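PDB 4ZOH: putative oxidoreductase molybdopterin-binding subunit from Sulfolobus tokodaii, which probably catalyses a molybdenum-dependent oxidation or hydroxylation as the pterin cytosine dinucleotide-binding subunit of an enzyme related to aldehyde oxidase and xanthine dehydrogenase. Local coordinates for residues 39-44 against 102-107; 146-151 against 266-271; 427-432 against 545-550; 590-595 against 668-673. One frame throughout, in Å; residues are numbered along the deposited sequence.

In the fold
The four contacts follow one another in series along the chain, so none encloses or crosses another. Contact 1 closes first, bringing the loop between strands 32-38 and 44-48 against the end of strand 100-104 in the hammerhead domain. Contact 2 joins the start of edge strand 149-161 to the hairpin between strands 254-266 and 272-282. Contact 3 lies at the interface with a second copy of the subunit, setting the 427-432 turn on the end of helix 538-547. Contact 4 is the most central, its centre about 14 Å from that of the chain, where the end of strand 583-593 meets the 668-673 loop at the cofactor. Contacts 2 and 3 are farthest apart, about 70 Å between centres.

Contact 1 of 4, residues 39-44 against 102-107; sequences SKYPHA and YEELDY
The Tyr41 ring is sandwiched: Glu104 CG sits 3.7 Å from its centroid over one face, while Lys40 CG lies toward the rim of the opposite face. The Glu104 carboxylate stacks on the same ring, tilted 28° from it. With CG anti to the carbonyl carbon (chi1 -68°), Tyr41 turns its edge into the face of Tyr102 in a T-shaped stack, planes at 84°, Tyr41 CD2 lying 3.4 Å from Tyr102 CD1. Pro42 CG lies over the centre of the Tyr107 ring, and Leu105 CD1 covers a face of the His43 imidazole. His43 ND1 donates to Asp106 O at 2.8 Å and NE2 bonds to Glu72, fixing the ring's rotation. Tyr102 OH accepts from Lys40 N at 3.1 Å; a leucine here would probably leave that amide without its acceptor and the Tyr41 edge without an aromatic face. Beside the Leu105 N to His43 O bond, 2.8 Å, Ala44 and Glu104 form the non-hydrogen-bonded antiparallel pair joining strands 100-104 and 44-48 in the sheet of the a/b hammerhead domain.

Contact 2 of 4, residues 146-151 against 266-271; sequences EADLTI and VKKDGT
Lys267 runs its side chain past Asp148 and Glu146, and nearly every carbon along it meets an oxygen. Lys267 CB lies 3.6 Å from Asp148 OD2, and Lys267 CG comes closer, 3.1 Å from the same OD2. Farther out, Lys267 CD passes the backbone carbonyl of Glu146, and Lys267 CE approaches Glu146 O to 3.3 Å. The tip, Lys267 NZ, ends 5.3 Å from Glu146 OE1, too far for a salt bridge, though the opposite charges probably attract weakly. OD2 of Asp148 is in turn held by the backbone: with chi1 at -55°, CG stands beside the residue's own N, and OD2 accepts from Lys268 N at 3.1 Å through its anti lone pair, in a nearly straight bond of 168°. The backbone here forms a classic beta bulge at the start of edge strand 149-161. Asp148 N donates to Val266 O at 2.9 Å, Leu149 N makes a weak bond to the same oxygen, and Val266 N returns a bond to Leu149 O. Val266 CG2 packs against Leu149 CB. Lys267 to Gly270 is a type I turn closing the hairpin between strands 254-266 and 272-282. Just past it, Asp269 OD1 accepts from both N and OG1 of Thr271, the first completing an Asx turn and approaching from above the carboxylate plane.

Contact 3 of 4, residues 427-432 against 545-550; sequences VKYDGK and AFKMGE
Tyr429 and Phe546 form the tight part of this contact. With chi1 at -173°, CG of Tyr429 stands anti to the backbone N, carrying the ring out against the helix, where Tyr429 CD1 lies 3.7 Å from Phe546 CB. The edge of Tyr429 is turned toward the face of Phe546 in an offset T-shaped stack, centroids 5.6 Å apart and planes at 82°. Tyr429 CB adds a CH-pi contact over the same face, 4.2 Å from the Phe546 centroid. The far end of the phenylalanine ring meets backbone: Phe546 CE2 is 3.4 Å from Tyr429 N and 3.6 Å from Val427 O, the latter near the ring plane. The looser side lies at the exposed Lys547, whose chain bends at its third torsion and brings CE only to 3.9 Å from Tyr429 OH. The two segments are joined by packing alone; several polar groups of the 427-432 turn look to a second copy of the protein. Asp430 forms a salt bridge with Arg192 of the second subunit, Tyr429 N bonds to its Asp477, and Lys428 NZ bonds to its Thr472 and Glu476, while Phe546 also meets its Trp420. The contact sets the type I turn Lys428 to Gly431 on the end of helix 538-547, which finishes in a Schellman motif with Gly549 at C-prime, at the interface with the second subunit.

Contact 4 of 4, residues 590-595 against 668-673; sequences AVDDVG and KGIGEA. With MCN (pterin cytosine dinucleotide), chain D.
Val594 O is gripped by two donors, Lys668 N at 2.8 Å and, weakly, N4 of the cytosine of the pterin cytosine dinucleotide at 3.2 Å. This is the nucleotide end of the cofactor pocket in the molybdopterin-binding fold, where strand 583-593 runs into a loop facing residues 668-673. The same N4 also donates to Lys668 O at 3.0 Å, so the exocyclic amine is read by two backbone carbonyls. Farther along, Ile670 N and Gly671 N both bond to the phosphate oxygen O2A. The Lys668 chain, extended beyond CG, leads NZ away from the cofactor to Asp381, Thr566 and Ser382, and a water bridges NZ to Asp593 O. Asp593 OD1 accepts from Gly595 N, forming an Asx turn. Toward the dithiolene, CD of Glu672 lies 3.2 Å from the cofactor sulfur S8', its carboxylate held by Arg336, Ser484 and Gly333. An alanine in place of Glu672 would probably leave Arg336 without its carboxylate mate and open a gap beside S8'. On the cytosine side, Ile670 CG1 stands anti to the backbone N (chi1 -163°), which puts Ile670 CG2 3.5 Å from cytosine C6, while Ile670 CB touches Val594 CG1 at 3.9 Å.

Contact 1 of 4, residues 39-44 against 102-107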
loop_
_atom_site.group_PDB
_atom_site.type_symbol
_atom_site.label_atom_id
_atom_site.label_comp_id
_atom_site.label_asym_id
_atom_site.label_seq_id
_atom_site.Cartn_x
_atom_site.Cartn_y
_atom_site.Cartn_z
ATOM N N SER A 39 15.972 22.983 -16.360
ATOM C CA SER A 39 16.699 23.979 -17.168
ATOM C C SER A 39 18.173 23.627 -17.214
ATOM O O SER A 39 18.813 23.335 -16.145
ATOM C CB SER A 39 16.519 25.384 -16.642
ATOM O OG SER A 39 17.134 26.280 -17.557
ATOM N N LYS A 40 18.725 23.605 -18.423
ATOM C CA LYS A 40 20.184 23.544 -18.520
ATOM C C LYS A 40 20.811 24.942 -18.531
ATOM O O LYS A 40 22.015 25.067 -18.558
ATOM C CB LYS A 40 20.647 22.701 -19.685
ATOM C CG LYS A 40 20.313 23.359 -21.006
ATOM C CD LYS A 40 21.347 22.971 -22.065
ATOM C CE LYS A 40 20.744 22.165 -23.190
ATOM N NZ LYS A 40 21.809 21.433 -23.961
ATOM N N TYR A 41 20.006 25.997 -18.425
ATOM C CA TYR A 41 20.540 27.377 -18.410
ATOM C C TYR A 41 20.123 28.167 -17.193
ATOM O O TYR A 41 19.042 27.921 -16.634
ATOM C CB TYR A 41 20.077 28.140 -19.672
ATOM C CG TYR A 41 20.704 27.612 -20.950
ATOM C CD1 TYR A 41 22.080 27.769 -21.199
ATOM C CD2 TYR A 41 19.915 26.978 -21.951
ATOM C CE1 TYR A 41 22.642 27.293 -22.384
ATOM C CE2 TYR A 41 20.479 26.499 -23.138
ATOM C CZ TYR A 41 21.828 26.681 -23.352
ATOM O OH TYR A 41 22.420 26.212 -24.493
ATOM N N PRO A 42 20.988 29.116 -16.753
ATOM C CA PRO A 42 20.655 29.951 -15.598
ATOM C C PRO A 42 19.487 30.896 -15.800
ATOM O O PRO A 42 18.762 31.244 -14.821
ATOM C CB PRO A 42 21.957 30.747 -15.339
ATOM C CG PRO A 42 22.804 30.535 -16.566
ATOM C CD PRO A 42 22.408 29.235 -17.165
ATOM N N HIS A 43 19.313 31.360 -17.037
ATOM C CA HIS A 43 18.238 32.338 -17.368
ATOM C C HIS A 43 17.918 32.275 -18.854
ATOM O O HIS A 43 18.786 32.475 -19.705
ATOM C CB HIS A 43 18.594 33.771 -16.992
ATOM C CG HIS A 43 17.407 34.690 -16.866
ATOM N ND1 HIS A 43 17.524 36.069 -16.738
ATOM C CD2 HIS A 43 16.080 34.428 -16.861
ATOM C CE1 HIS A 43 16.324 36.606 -16.595
ATOM N NE2 HIS A 43 15.426 35.628 -16.669
ATOM N N ALA A 44 16.675 31.907 -19.160
ATOM C CA ALA A 44 16.261 31.627 -20.546
ATOM C C ALA A 44 14.774 31.729 -20.685
ATOM O O ALA A 44 14.002 31.455 -19.719
ATOM C CB ALA A 44 16.740 30.279 -21.056
ATOM N N TYR A 102 15.179 27.030 -26.105
ATOM C CA TYR A 102 15.751 28.046 -25.213
ATOM C C TYR A 102 16.162 29.358 -25.919
ATOM O O TYR A 102 16.789 29.328 -26.943
ATOM C CB TYR A 102 17.015 27.480 -24.558
ATOM C CG TYR A 102 16.887 26.289 -23.581
ATOM C CD1 TYR A 102 16.549 26.495 -22.239
ATOM C CD2 TYR A 102 17.247 24.994 -23.976
ATOM C CE1 TYR A 102 16.546 25.410 -21.322
ATOM C CE2 TYR A 102 17.224 23.920 -23.092
ATOM C CZ TYR A 102 16.874 24.153 -21.753
ATOM O OH TYR A 102 16.890 23.119 -20.855
ATOM N N GLU A 103 15.821 30.479 -25.324
ATOM C CA GLU A 103 16.439 31.770 -25.646
ATOM C C GLU A 103 17.252 32.267 -24.451
ATOM O O GLU A 103 16.673 32.749 -23.481
ATOM C CB GLU A 103 15.357 32.794 -26.018
ATOM C CG GLU A 103 14.685 32.419 -27.329
ATOM C CD GLU A 103 13.359 33.139 -27.563
ATOM O OE1 GLU A 103 13.023 34.185 -26.899
ATOM O OE2 GLU A 103 12.689 32.637 -28.486
ATOM N N GLU A 104 18.572 32.109 -24.523
ATOM C CA GLU A 104 19.453 32.422 -23.411
ATOM C C GLU A 104 19.370 33.885 -23.134
ATOM O O GLU A 104 19.502 34.662 -24.053
ATOM C CB GLU A 104 20.868 32.065 -23.739
ATOM C CG GLU A 104 21.225 30.635 -23.470
ATOM C CD GLU A 104 22.538 30.355 -24.134
ATOM O OE1 GLU A 104 23.588 30.281 -23.436
ATOM O OE2 GLU A 104 22.516 30.274 -25.379
ATOM N N LEU A 105 19.051 34.226 -21.886
ATOM C CA LEU A 105 19.064 35.583 -21.385
ATOM C C LEU A 105 20.266 35.808 -20.516
ATOM O O LEU A 105 21.029 34.867 -20.176
ATOM C CB LEU A 105 17.817 35.905 -20.591
ATOM C CG LEU A 105 16.572 35.517 -21.360
ATOM C CD1 LEU A 105 15.373 35.570 -20.425
ATOM C CD2 LEU A 105 16.399 36.456 -22.574
ATOM N N ASP A 106 20.446 37.077 -20.180
ATOM C CA ASP A 106 21.526 37.453 -19.309
ATOM C C ASP A 106 21.102 37.085 -17.860
ATOM O O ASP A 106 19.922 37.210 -17.467
ATOM C CB ASP A 106 21.885 38.968 -19.468
ATOM C CG ASP A 106 23.267 39.340 -18.827
ATOM O OD1 ASP A 106 24.159 38.460 -18.662
ATOM O OD2 ASP A 106 23.447 40.522 -18.474
ATOM N N TYR A 107 22.110 36.708 -17.078
ATOM C CA TYR A 107 21.923 36.212 -15.722
ATOM C C TYR A 107 22.950 36.748 -14.738
ATOM O O TYR A 107 24.040 37.182 -15.136
ATOM C CB TYR A 107 22.018 34.711 -15.775
ATOM C CG TYR A 107 23.287 34.188 -16.340
ATOM C CD1 TYR A 107 24.339 33.842 -15.479
ATOM C CD2 TYR A 107 23.437 33.951 -17.704
ATOM C CE1 TYR A 107 25.516 33.331 -15.950
ATOM C CE2 TYR A 107 24.626 33.445 -18.181
ATOM C CZ TYR A 107 25.660 33.144 -17.277
ATOM O OH TYR A 107 26.845 32.608 -17.673
#

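Contact 2 of 4, residues 146-151 against 266-271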
loop_
_atom_site.group_PDB
_atom_site.type_symbol
_atom_site.label_atom_id
_atom_site.label_comp_id
_atom_site.label_asym_id
_atom_site.label_seq_id
_atom_site.Cartn_x
_atom_site.Cartn_y
_atom_site.Cartn_z
ATOM N N GLU A 146 34.209 55.873 21.554
ATOM C CA GLU A 146 34.993 55.260 22.646
ATOM C C GLU A 146 36.048 54.188 22.287
ATOM O O GLU A 146 36.694 53.668 23.182
ATOM C CB GLU A 146 34.032 54.638 23.660
ATOM C CG GLU A 146 33.181 55.607 24.449
ATOM C CD GLU A 146 32.204 54.908 25.392
ATOM O OE1 GLU A 146 31.976 53.669 25.267
ATOM O OE2 GLU A 146 31.637 55.598 26.273
ATOM N N ALA A 147 36.218 53.855 21.016
ATOM C CA ALA A 147 37.051 52.723 20.617
ATOM C C ALA A 147 38.464 53.172 20.501
ATOM O O ALA A 147 38.701 54.272 20.014
ATOM C CB ALA A 147 36.621 52.185 19.273
ATOM N N ASP A 148 39.416 52.304 20.862
ATOM C CA ASP A 148 40.835 52.645 20.678
ATOM C C ASP A 148 41.271 52.316 19.269
ATOM O O ASP A 148 42.245 52.863 18.747
ATOM C CB ASP A 148 41.737 51.987 21.772
ATOM C CG ASP A 148 41.271 52.347 23.190
ATOM O OD1 ASP A 148 40.915 53.537 23.416
ATOM O OD2 ASP A 148 41.226 51.461 24.076
ATOM N N LEU A 149 40.490 51.440 18.635
ATOM C CA LEU A 149 40.883 50.747 17.430
ATOM C C LEU A 149 39.633 50.178 16.742
ATOM O O LEU A 149 38.641 49.776 17.411
ATOM C CB LEU A 149 41.789 49.550 17.849
ATOM C CG LEU A 149 42.607 48.911 16.728
ATOM C CD1 LEU A 149 42.942 49.967 15.676
ATOM C CD2 LEU A 149 43.879 48.291 17.277
ATOM N N THR A 150 39.712 50.086 15.420
ATOM C CA THR A 150 38.725 49.346 14.674
ATOM C C THR A 150 39.381 48.422 13.694
ATOM O O THR A 150 40.426 48.745 13.094
ATOM C CB THR A 150 37.667 50.252 13.935
ATOM O OG1 THR A 150 38.285 50.921 12.831
ATOM C CG2 THR A 150 37.095 51.204 14.871
ATOM N N ILE A 151 38.714 47.282 13.497
ATOM C CA ILE A 151 39.201 46.226 12.604
ATOM C C ILE A 151 38.148 45.955 11.543
ATOM O O ILE A 151 36.993 45.839 11.874
ATOM C CB ILE A 151 39.470 44.865 13.391
ATOM C CG1 ILE A 151 40.286 45.063 14.709
ATOM C CG2 ILE A 151 40.089 43.775 12.486
ATOM C CD1 ILE A 151 41.736 45.349 14.489
ATOM N N VAL A 266 36.755 48.173 19.142
ATOM C CA VAL A 266 37.276 47.608 20.378
ATOM C C VAL A 266 38.096 48.573 21.227
ATOM O O VAL A 266 38.768 49.484 20.679
ATOM C CB VAL A 266 38.138 46.360 20.074
ATOM C CG1 VAL A 266 37.300 45.320 19.308
ATOM C CG2 VAL A 266 39.441 46.717 19.329
ATOM N N LYS A 267 38.050 48.343 22.545
ATOM C CA LYS A 267 39.154 48.778 23.429
ATOM C C LYS A 267 40.361 47.823 23.435
ATOM O O LYS A 267 40.235 46.581 23.251
ATOM C CB LYS A 267 38.631 49.134 24.805
ATOM C CG LYS A 267 38.327 50.634 24.823
ATOM C CD LYS A 267 37.274 51.048 25.853
ATOM C CE LYS A 267 37.381 52.546 26.159
ATOM N NZ LYS A 267 36.742 52.809 27.483
ATOM N N LYS A 268 41.547 48.413 23.584
ATOM C CA LYS A 268 42.822 47.651 23.600
ATOM C C LYS A 268 42.862 46.504 24.637
ATOM O O LYS A 268 43.596 45.546 24.450
ATOM C CB LYS A 268 44.020 48.582 23.846
ATOM C CG LYS A 268 44.301 49.558 22.731
ATOM C CD LYS A 268 45.465 49.104 21.891
ATOM C CE LYS A 268 46.186 50.345 21.417
ATOM N NZ LYS A 268 46.495 50.156 19.981
ATOM N N ASP A 269 42.066 46.598 25.701
ATOM C CA ASP A 269 41.966 45.514 26.637
ATOM C C ASP A 269 41.047 44.353 26.163
ATOM O O ASP A 269 40.656 43.513 26.975
ATOM C CB ASP A 269 41.551 46.052 28.013
ATOM C CG ASP A 269 40.067 46.351 28.122
ATOM O OD1 ASP A 269 39.388 46.399 27.068
ATOM O OD2 ASP A 269 39.569 46.533 29.287
ATOM N N GLY A 270 40.717 44.306 24.862
ATOM C CA GLY A 270 39.754 43.335 24.318
ATOM C C GLY A 270 38.271 43.510 24.617
ATOM O O GLY A 270 37.483 42.588 24.346
ATOM N N THR A 271 37.870 44.658 25.187
ATOM C CA THR A 271 36.445 45.080 25.197
ATOM C C THR A 271 35.972 45.245 23.731
ATOM O O THR A 271 36.656 45.926 22.923
ATOM C CB THR A 271 36.166 46.349 26.060
ATOM O OG1 THR A 271 36.631 46.139 27.418
ATOM C CG2 THR A 271 34.652 46.674 26.129
#

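Contact 3 of 4, residues 427-432 against 545-550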
loop_
_atom_site.group_PDB
_atom_site.type_symbol
_atom_site.label_atom_id
_atom_site.label_comp_id
_atom_site.label_asym_id
_atom_site.label_seq_id
_atom_site.Cartn_x
_atom_site.Cartn_y
_atom_site.Cartn_z
ATOM N N VAL A 427 -7.444 5.783 24.472
ATOM C CA VAL A 427 -7.395 4.457 25.113
ATOM C C VAL A 427 -8.513 3.582 24.632
ATOM O O VAL A 427 -9.693 3.987 24.681
ATOM C CB VAL A 427 -7.468 4.568 26.674
ATOM C CG1 VAL A 427 -7.361 3.188 27.335
ATOM C CG2 VAL A 427 -6.393 5.555 27.173
ATOM N N LYS A 428 -8.176 2.370 24.170
ATOM C CA LYS A 428 -9.207 1.503 23.556
ATOM C C LYS A 428 -9.886 0.704 24.732
ATOM O O LYS A 428 -9.373 0.674 25.859
ATOM C CB LYS A 428 -8.586 0.550 22.547
ATOM C CG LYS A 428 -7.842 1.234 21.385
ATOM C CD LYS A 428 -7.602 0.324 20.184
ATOM C CE LYS A 428 -7.229 1.177 18.920
ATOM N NZ LYS A 428 -8.397 2.029 18.513
ATOM N N TYR A 429 -11.012 0.079 24.468
ATOM C CA TYR A 429 -11.744 -0.667 25.487
ATOM C C TYR A 429 -10.891 -1.685 26.206
ATOM O O TYR A 429 -11.087 -1.827 27.429
ATOM C CB TYR A 429 -12.904 -1.397 24.843
ATOM C CG TYR A 429 -13.860 -2.075 25.797
ATOM C CD1 TYR A 429 -14.817 -1.349 26.543
ATOM C CD2 TYR A 429 -13.850 -3.466 25.920
ATOM C CE1 TYR A 429 -15.715 -2.028 27.378
ATOM C CE2 TYR A 429 -14.723 -4.136 26.786
ATOM C CZ TYR A 429 -15.669 -3.428 27.477
ATOM O OH TYR A 429 -16.528 -4.152 28.286
ATOM N N ASP A 430 -10.000 -2.398 25.455
ATOM C CA ASP A 430 -9.137 -3.464 26.032
ATOM C C ASP A 430 -8.025 -2.806 26.869
ATOM O O ASP A 430 -7.325 -3.494 27.602
ATOM C CB ASP A 430 -8.563 -4.379 24.959
ATOM C CG ASP A 430 -7.912 -3.545 23.779
ATOM O OD1 ASP A 430 -8.645 -2.905 22.970
ATOM O OD2 ASP A 430 -6.683 -3.472 23.748
ATOM N N GLY A 431 -7.867 -1.485 26.748
ATOM C CA GLY A 431 -6.843 -0.771 27.520
ATOM C C GLY A 431 -5.667 -0.187 26.746
ATOM O O GLY A 431 -4.852 0.581 27.317
ATOM N N LYS A 432 -5.569 -0.502 25.460
ATOM C CA LYS A 432 -4.387 -0.088 24.678
ATOM C C LYS A 432 -4.262 1.426 24.596
ATOM O O LYS A 432 -5.218 2.097 24.337
ATOM C CB LYS A 432 -4.388 -0.664 23.286
ATOM C CG LYS A 432 -3.123 -0.273 22.489
ATOM C CD LYS A 432 -3.375 -0.303 20.974
ATOM C CE LYS A 432 -2.087 -0.189 20.168
ATOM N NZ LYS A 432 -1.297 1.025 20.473
ATOM N N ALA A 545 -15.533 3.416 31.641
ATOM C CA ALA A 545 -15.683 4.678 30.895
ATOM C C ALA A 545 -16.534 4.514 29.627
ATOM O O ALA A 545 -17.347 5.372 29.311
ATOM C CB ALA A 545 -14.324 5.298 30.559
ATOM N N PHE A 546 -16.337 3.404 28.916
ATOM C CA PHE A 546 -17.102 3.116 27.745
ATOM C C PHE A 546 -18.588 2.867 28.105
ATOM O O PHE A 546 -19.497 3.455 27.484
ATOM C CB PHE A 546 -16.480 1.923 27.004
ATOM C CG PHE A 546 -15.329 2.289 26.080
ATOM C CD1 PHE A 546 -15.571 2.514 24.700
ATOM C CD2 PHE A 546 -13.996 2.364 26.544
ATOM C CE1 PHE A 546 -14.529 2.814 23.813
ATOM C CE2 PHE A 546 -12.935 2.659 25.656
ATOM C CZ PHE A 546 -13.204 2.898 24.273
ATOM N N LYS A 547 -18.850 2.048 29.120
ATOM C CA LYS A 547 -20.253 1.776 29.576
ATOM C C LYS A 547 -20.995 3.045 30.015
ATOM O O LYS A 547 -22.174 3.166 29.802
ATOM C CB LYS A 547 -20.293 0.759 30.715
ATOM C CG LYS A 547 -20.384 -0.683 30.279
ATOM C CD LYS A 547 -19.930 -1.607 31.414
ATOM C CE LYS A 547 -19.033 -2.696 30.845
ATOM N NZ LYS A 547 -18.989 -3.930 31.666
ATOM N N MET A 548 -20.277 3.980 30.611
ATOM C CA MET A 548 -20.814 5.247 31.040
ATOM C C MET A 548 -20.892 6.308 29.932
ATOM O O MET A 548 -21.223 7.481 30.214
ATOM C CB MET A 548 -19.936 5.796 32.153
ATOM C CG MET A 548 -20.096 5.114 33.513
ATOM S SD MET A 548 -18.700 5.471 34.629
ATOM C CE MET A 548 -18.648 7.268 34.603
ATOM N N GLY A 549 -20.588 5.918 28.685
ATOM C CA GLY A 549 -20.528 6.874 27.532
ATOM C C GLY A 549 -19.489 7.964 27.717
ATOM O O GLY A 549 -19.707 9.077 27.327
ATOM N N GLU A 550 -18.378 7.656 28.366
ATOM C CA GLU A 550 -17.340 8.628 28.630
ATOM C C GLU A 550 -16.066 8.303 27.800
ATOM O O GLU A 550 -15.458 7.245 27.959
ATOM C CB GLU A 550 -17.013 8.569 30.112
ATOM C CG GLU A 550 -17.758 9.586 30.946
ATOM C CD GLU A 550 -17.033 10.903 30.895
ATOM O OE1 GLU A 550 -15.873 10.966 31.411
ATOM O OE2 GLU A 550 -17.603 11.844 30.290
#

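Contact 4 of 4, residues 590-595 against 668-673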
loop_
_atom_site.group_PDB
_atom_site.type_symbol
_atom_site.label_atom_id
_atom_site.label_comp_id
_atom_site.label_asym_id
_atom_site.label_seq_id
_atom_site.Cartn_x
_atom_site.Cartn_y
_atom_site.Cartn_z
ATOM N N ALA A 590 32.086 19.680 23.719
ATOM C CA ALA A 590 30.896 20.542 23.666
ATOM C C ALA A 590 30.410 20.640 25.074
ATOM O O ALA A 590 30.188 19.604 25.767
ATOM C CB ALA A 590 29.781 19.918 22.797
ATOM N N VAL A 591 30.197 21.876 25.517
ATOM C CA VAL A 591 29.479 22.032 26.786
ATOM C C VAL A 591 28.215 22.799 26.500
ATOM O O VAL A 591 28.315 23.964 26.161
ATOM C CB VAL A 591 30.364 22.736 27.863
ATOM C CG1 VAL A 591 29.542 22.903 29.145
ATOM C CG2 VAL A 591 31.598 21.883 28.156
ATOM N N ASP A 592 27.038 22.208 26.692
ATOM C CA ASP A 592 25.776 22.871 26.312
ATOM C C ASP A 592 24.824 23.082 27.475
ATOM O O ASP A 592 24.735 22.267 28.415
ATOM C CB ASP A 592 25.031 22.030 25.253
ATOM C CG ASP A 592 25.782 21.926 23.907
ATOM O OD1 ASP A 592 26.505 22.845 23.494
ATOM O OD2 ASP A 592 25.673 20.855 23.244
ATOM N N ASP A 593 24.035 24.140 27.415
ATOM C CA ASP A 593 22.947 24.200 28.374
ATOM C C ASP A 593 21.656 24.286 27.573
ATOM O O ASP A 593 21.351 25.325 26.975
ATOM C CB ASP A 593 23.098 25.371 29.358
ATOM C CG ASP A 593 21.931 25.468 30.366
ATOM O OD1 ASP A 593 20.923 24.714 30.234
ATOM O OD2 ASP A 593 21.978 26.317 31.300
ATOM N N VAL A 594 20.915 23.184 27.569
ATOM C CA VAL A 594 19.684 23.090 26.784
ATOM C C VAL A 594 18.472 22.904 27.651
ATOM O O VAL A 594 17.432 22.337 27.215
ATOM C CB VAL A 594 19.760 22.017 25.635
ATOM C CG1 VAL A 594 20.678 22.499 24.519
ATOM C CG2 VAL A 594 20.167 20.622 26.154
ATOM N N GLY A 595 18.557 23.436 28.876
ATOM C CA GLY A 595 17.451 23.265 29.819
ATOM C C GLY A 595 17.378 21.814 30.293
ATOM O O GLY A 595 18.376 21.063 30.169
ATOM N N LYS A 668 14.958 23.104 26.190
ATOM C CA LYS A 668 15.215 23.944 25.055
ATOM C C LYS A 668 15.722 23.001 23.965
ATOM O O LYS A 668 16.171 21.872 24.277
ATOM C CB LYS A 668 16.317 25.009 25.373
ATOM C CG LYS A 668 16.037 25.715 26.714
ATOM C CD LYS A 668 16.973 26.907 26.981
ATOM C CE LYS A 668 16.615 27.658 28.288
ATOM N NZ LYS A 668 17.451 28.922 28.269
ATOM N N GLY A 669 15.731 23.487 22.712
ATOM C CA GLY A 669 16.182 22.685 21.616
ATOM C C GLY A 669 17.663 22.548 21.449
ATOM O O GLY A 669 18.440 23.526 21.628
ATOM N N ILE A 670 18.071 21.353 21.027
ATOM C CA ILE A 670 19.450 21.092 20.689
ATOM C C ILE A 670 19.619 20.614 19.236
ATOM O O ILE A 670 20.774 20.429 18.735
ATOM C CB ILE A 670 20.002 19.966 21.650
ATOM C CG1 ILE A 670 21.558 19.956 21.631
ATOM C CG2 ILE A 670 19.461 18.569 21.208
ATOM C CD1 ILE A 670 22.250 19.220 22.781
ATOM N N GLY A 671 18.506 20.385 18.518
ATOM C CA GLY A 671 18.645 19.802 17.126
ATOM C C GLY A 671 19.642 20.535 16.274
ATOM O O GLY A 671 20.345 19.916 15.429
ATOM N N GLU A 672 19.730 21.853 16.491
ATOM C CA GLU A 672 20.589 22.703 15.632
ATOM C C GLU A 672 21.916 23.226 16.185
ATOM O O GLU A 672 22.778 23.545 15.408
ATOM C CB GLU A 672 19.745 23.854 14.960
ATOM C CG GLU A 672 18.675 23.280 14.035
ATOM C CD GLU A 672 17.581 24.282 13.623
ATOM O OE1 GLU A 672 16.750 24.667 14.466
ATOM O OE2 GLU A 672 17.606 24.735 12.451
ATOM N N ALA A 673 22.023 23.294 17.527
ATOM C CA ALA A 673 23.169 23.812 18.348
ATOM C C ALA A 673 24.550 23.311 17.913
ATOM O O ALA A 673 25.483 24.108 17.659
ATOM C CB ALA A 673 22.866 23.486 19.829
HETATM N N1 MCN D . 16.456 16.456 23.375
HETATM C C2 MCN D . 16.391 16.202 24.735
HETATM N N3 MCN D . 16.426 17.217 25.654
HETATM C C4 MCN D . 16.541 18.522 25.189
HETATM C C5 MCN D . 16.610 18.793 23.824
HETATM C C6 MCN D . 16.543 17.752 22.897
HETATM O O2 MCN D . 16.288 15.061 25.197
HETATM N N4 MCN D . 16.573 19.485 26.086
HETATM C "C1'" MCN D . 16.386 15.308 22.469
HETATM C C2D MCN D . 14.930 15.067 22.062
HETATM O "O2'" MCN D . 14.282 14.137 22.877
HETATM C "C3'" MCN D . 15.073 14.437 20.702
HETATM C C4D MCN D . 16.088 15.339 20.134
HETATM O O4D MCN D . 17.044 15.583 21.255
HETATM O "O3'" MCN D . 15.553 13.138 20.740
HETATM C "C5'" MCN D . 15.094 16.439 19.815
HETATM O "O5'" MCN D . 15.692 17.571 19.542
HETATM P PA MCN D . 14.905 18.989 19.445
HETATM O O1A MCN D . 13.567 19.100 19.987
HETATM O O2A MCN D . 16.028 19.856 19.942
HETATM O O3A MCN D . 14.982 19.094 17.763
HETATM P PB MCN D . 13.860 18.415 16.823
HETATM O O1B MCN D . 12.740 19.429 16.651
HETATM O O2B MCN D . 13.425 17.070 17.209
HETATM O O3B MCN D . 14.694 18.267 15.549
HETATM C C10 MCN D . 14.789 19.290 14.520
HETATM C "C9'" MCN D . 16.231 19.541 14.152
HETATM C "C8'" MCN D . 16.378 20.340 12.968
HETATM S "S8'" MCN D . 15.591 21.908 12.861
HETATM C "C7'" MCN D . 17.213 19.991 11.950
HETATM S "S7'" MCN D . 17.523 21.036 10.538
HETATM C "C6'" MCN D . 18.029 18.793 11.997
HETATM C C7 MCN D . 18.148 18.275 13.468
HETATM O "O9'" MCN D . 16.839 18.262 14.003
HETATM N "N5'" MCN D . 17.587 17.755 11.067
HETATM C C4A MCN D . 17.778 16.378 11.295
HETATM N "N8'" MCN D . 18.694 16.883 13.481
HETATM C C4B MCN D . 18.372 15.968 12.523
HETATM N "N1'" MCN D . 18.629 14.685 12.794
HETATM C "C2'" MCN D . 18.276 13.755 11.910
HETATM N "N2'" MCN D . 18.523 12.499 12.215
HETATM N "N3'" MCN D . 17.675 14.072 10.647
HETATM C "C4'" MCN D . 17.431 15.423 10.309
HETATM O "O4'" MCN D . 16.915 15.714 9.190
HETATM O O HOH W 1 19.686 27.008 28.982
#